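Local coordinates for dTDP-4-dehydrorhamnose 3,5-epimerase (Bacillus anthracis str. Ames, PDB 3RYK), which catalyses the epimerisation of dTDP-4-dehydro-6-deoxyglucose at C3 and C5 of the sugar ring, a step in dTDP-L-rhamnose biosynthesis, at residues V170-K175 with I179-T184. Sequence-based numbering, arbitrary orientation.
Sequences VLWNDK and IPWPVT
In Trp-172, CG sits between the backbone N and the carbonyl carbon (chi1 71°), which sets the CE3 edge of the indole against Trp-181 CD1. In Trp-181, CG is anti to the carbonyl carbon, and the pyrrole side of the ring reaches back to the other segment. Its indole N-H is the direct polar link: Trp-181 NE1 donates to Trp-172 O at 2.9 Å. The N-H...O angle is 162°, so the bond is fairly straight, and the acceptor lies near the indole plane. At the acceptor, the donor stands well above the carbonyl plane. Beside it, Trp-181 CD1 lies 3.3 Å from Trp-172 CE3, at the edge of the Trp-172 ring. The two indole planes are inclined at 55°. The type I turn Leu-171 to Asp-174 and the inverse gamma turn centred on Pro-180 belong to one long loop that follows strand 167-169 of the jelly-roll-like fold. Both tryptophans also rest on Ile-82 of strand 82-88. A water gives a second link. It donates to Trp-172 O and, at 2.7 Å, to Asp-174 O. It accepts from Ile-179 N at 3.2 Å. Trp-172 O therefore takes two hydrogen bonds. Ile-179 CG2 lies over one face of the Trp-181 indole, toward its rim, and Asn-173 CB sits over the centre of one Trp-172 face.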
loop_
_atom_site.group_PDB
_atom_site.type_symbol
_atom_site.label_atom_id
_atom_site.label_comp_id
_atom_site.label_asym_id
_atom_site.label_seq_id
_atom_site.Cartn_x
_atom_site.Cartn_y
_atom_site.Cartn_z
ATOM N N VAL A 170 -24.729 -3.286 2.972
ATOM C CA VAL A 170 -25.864 -2.523 3.481
ATOM C C VAL A 170 -26.003 -1.256 2.619
ATOM O O VAL A 170 -25.041 -0.504 2.426
ATOM C CB VAL A 170 -25.698 -2.155 4.967
ATOM C CG1 VAL A 170 -26.874 -1.322 5.433
ATOM C CG2 VAL A 170 -25.548 -3.414 5.819
ATOM N N LEU A 171 -27.201 -1.019 2.098
ATOM C CA LEU A 171 -27.474 0.148 1.237
ATOM C C LEU A 171 -27.032 1.423 1.950
ATOM O O LEU A 171 -27.404 1.658 3.107
ATOM C CB LEU A 171 -28.963 0.211 0.845
ATOM C CG LEU A 171 -29.402 1.208 -0.237
ATOM C CD1 LEU A 171 -28.688 0.928 -1.569
ATOM C CD2 LEU A 171 -30.925 1.143 -0.435
ATOM N N TRP A 172 -26.265 2.236 1.225
ATOM C CA TRP A 172 -25.705 3.486 1.757
ATOM C C TRP A 172 -26.699 4.375 2.507
ATOM O O TRP A 172 -26.370 4.889 3.578
ATOM C CB TRP A 172 -25.063 4.309 0.622
ATOM C CG TRP A 172 -26.057 4.910 -0.310
ATOM C CD1 TRP A 172 -26.765 4.276 -1.293
ATOM C CD2 TRP A 172 -26.443 6.283 -0.359
ATOM N NE1 TRP A 172 -27.584 5.179 -1.936
ATOM C CE2 TRP A 172 -27.409 6.415 -1.372
ATOM C CE3 TRP A 172 -26.080 7.415 0.375
ATOM C CZ2 TRP A 172 -28.004 7.643 -1.684
ATOM C CZ3 TRP A 172 -26.675 8.632 0.072
ATOM C CH2 TRP A 172 -27.631 8.736 -0.951
ATOM N N ASN A 173 -27.909 4.561 1.970
ATOM C CA ASN A 173 -28.887 5.440 2.610
ATOM C C ASN A 173 -29.941 4.794 3.535
ATOM O O ASN A 173 -30.980 5.398 3.813
ATOM C CB ASN A 173 -29.571 6.307 1.561
ATOM C CG ASN A 173 -30.385 5.493 0.578
ATOM O OD1 ASN A 173 -30.505 4.276 0.719
ATOM N ND2 ASN A 173 -30.954 6.158 -0.411
ATOM N N ASP A 174 -29.676 3.587 4.013
ATOM C CA ASP A 174 -30.600 2.922 4.920
ATOM C C ASP A 174 -31.087 3.958 5.941
ATOM O O ASP A 174 -30.274 4.608 6.614
ATOM C CB ASP A 174 -29.882 1.832 5.688
ATOM C CG ASP A 174 -30.805 1.103 6.635
ATOM O OD1 ASP A 174 -31.563 0.213 6.191
ATOM O OD2 ASP A 174 -30.728 1.369 7.837
ATOM N N LYS A 175 -32.400 4.148 6.055
ATOM C CA LYS A 175 -32.947 5.135 7.010
ATOM C C LYS A 175 -32.790 4.798 8.486
ATOM O O LYS A 175 -32.966 5.682 9.330
ATOM C CB LYS A 175 -34.441 5.398 6.755
ATOM C CG LYS A 175 -34.766 6.043 5.438
ATOM C CD LYS A 175 -36.256 6.359 5.301
ATOM C CE LYS A 175 -37.149 5.127 5.425
ATOM N NZ LYS A 175 -38.582 5.453 5.242
ATOM N N ILE A 179 -27.082 7.816 8.048
ATOM C CA ILE A 179 -25.718 8.340 7.961
ATOM C C ILE A 179 -25.717 9.676 7.199
ATOM O O ILE A 179 -26.328 9.796 6.125
ATOM C CB ILE A 179 -24.753 7.315 7.312
ATOM C CG1 ILE A 179 -24.765 6.014 8.120
ATOM C CG2 ILE A 179 -23.329 7.899 7.211
ATOM C CD1 ILE A 179 -24.133 4.832 7.449
ATOM N N PRO A 180 -25.037 10.703 7.750
ATOM C CA PRO A 180 -24.943 12.039 7.157
ATOM C C PRO A 180 -23.901 12.136 6.031
ATOM O O PRO A 180 -22.938 12.900 6.127
ATOM C CB PRO A 180 -24.510 12.893 8.351
ATOM C CG PRO A 180 -23.647 11.983 9.105
ATOM C CD PRO A 180 -24.334 10.661 9.044
ATOM N N TRP A 181 -24.099 11.401 4.945
ATOM C CA TRP A 181 -23.143 11.444 3.852
ATOM C C TRP A 181 -22.983 12.853 3.322
ATOM O O TRP A 181 -23.969 13.589 3.208
ATOM C CB TRP A 181 -23.565 10.531 2.694
ATOM C CG TRP A 181 -23.663 9.118 3.047
ATOM C CD1 TRP A 181 -24.802 8.407 3.281
ATOM C CD2 TRP A 181 -22.577 8.221 3.260
ATOM N NE1 TRP A 181 -24.493 7.112 3.589
ATOM C CE2 TRP A 181 -23.131 6.968 3.591
ATOM C CE3 TRP A 181 -21.184 8.346 3.185
ATOM C CZ2 TRP A 181 -22.344 5.849 3.860
ATOM C CZ3 TRP A 181 -20.404 7.225 3.457
ATOM C CH2 TRP A 181 -20.991 5.994 3.793
ATOM N N PRO A 182 -21.741 13.245 2.980
ATOM C CA PRO A 182 -21.461 14.587 2.460
ATOM C C PRO A 182 -21.796 14.748 0.969
ATOM O O PRO A 182 -21.143 15.516 0.254
ATOM C CB PRO A 182 -19.960 14.703 2.684
ATOM C CG PRO A 182 -19.478 13.326 2.509
ATOM C CD PRO A 182 -20.494 12.483 3.177
ATOM N N VAL A 183 -22.826 14.050 0.500
ATOM C CA VAL A 183 -23.220 14.117 -0.891
ATOM C C VAL A 183 -24.708 13.817 -0.945
ATOM O O VAL A 183 -25.228 13.113 -0.090
ATOM C CB VAL A 183 -22.427 13.086 -1.749
ATOM C CG1 VAL A 183 -22.613 11.680 -1.202
ATOM C CG2 VAL A 183 -22.812 13.172 -3.217
ATOM N N THR A 184 -25.388 14.418 -1.920
ATOM C CA THR A 184 -26.827 14.242 -2.114
ATOM C C THR A 184 -27.159 13.163 -3.139
ATOM O O THR A 184 -28.067 12.342 -2.921
ATOM C CB THR A 184 -27.480 15.593 -2.528
ATOM O OG1 THR A 184 -27.439 16.495 -1.412
ATOM C CG2 THR A 184 -28.944 15.433 -2.971
HETATM O O HOH W 1 -27.900 5.578 5.891
#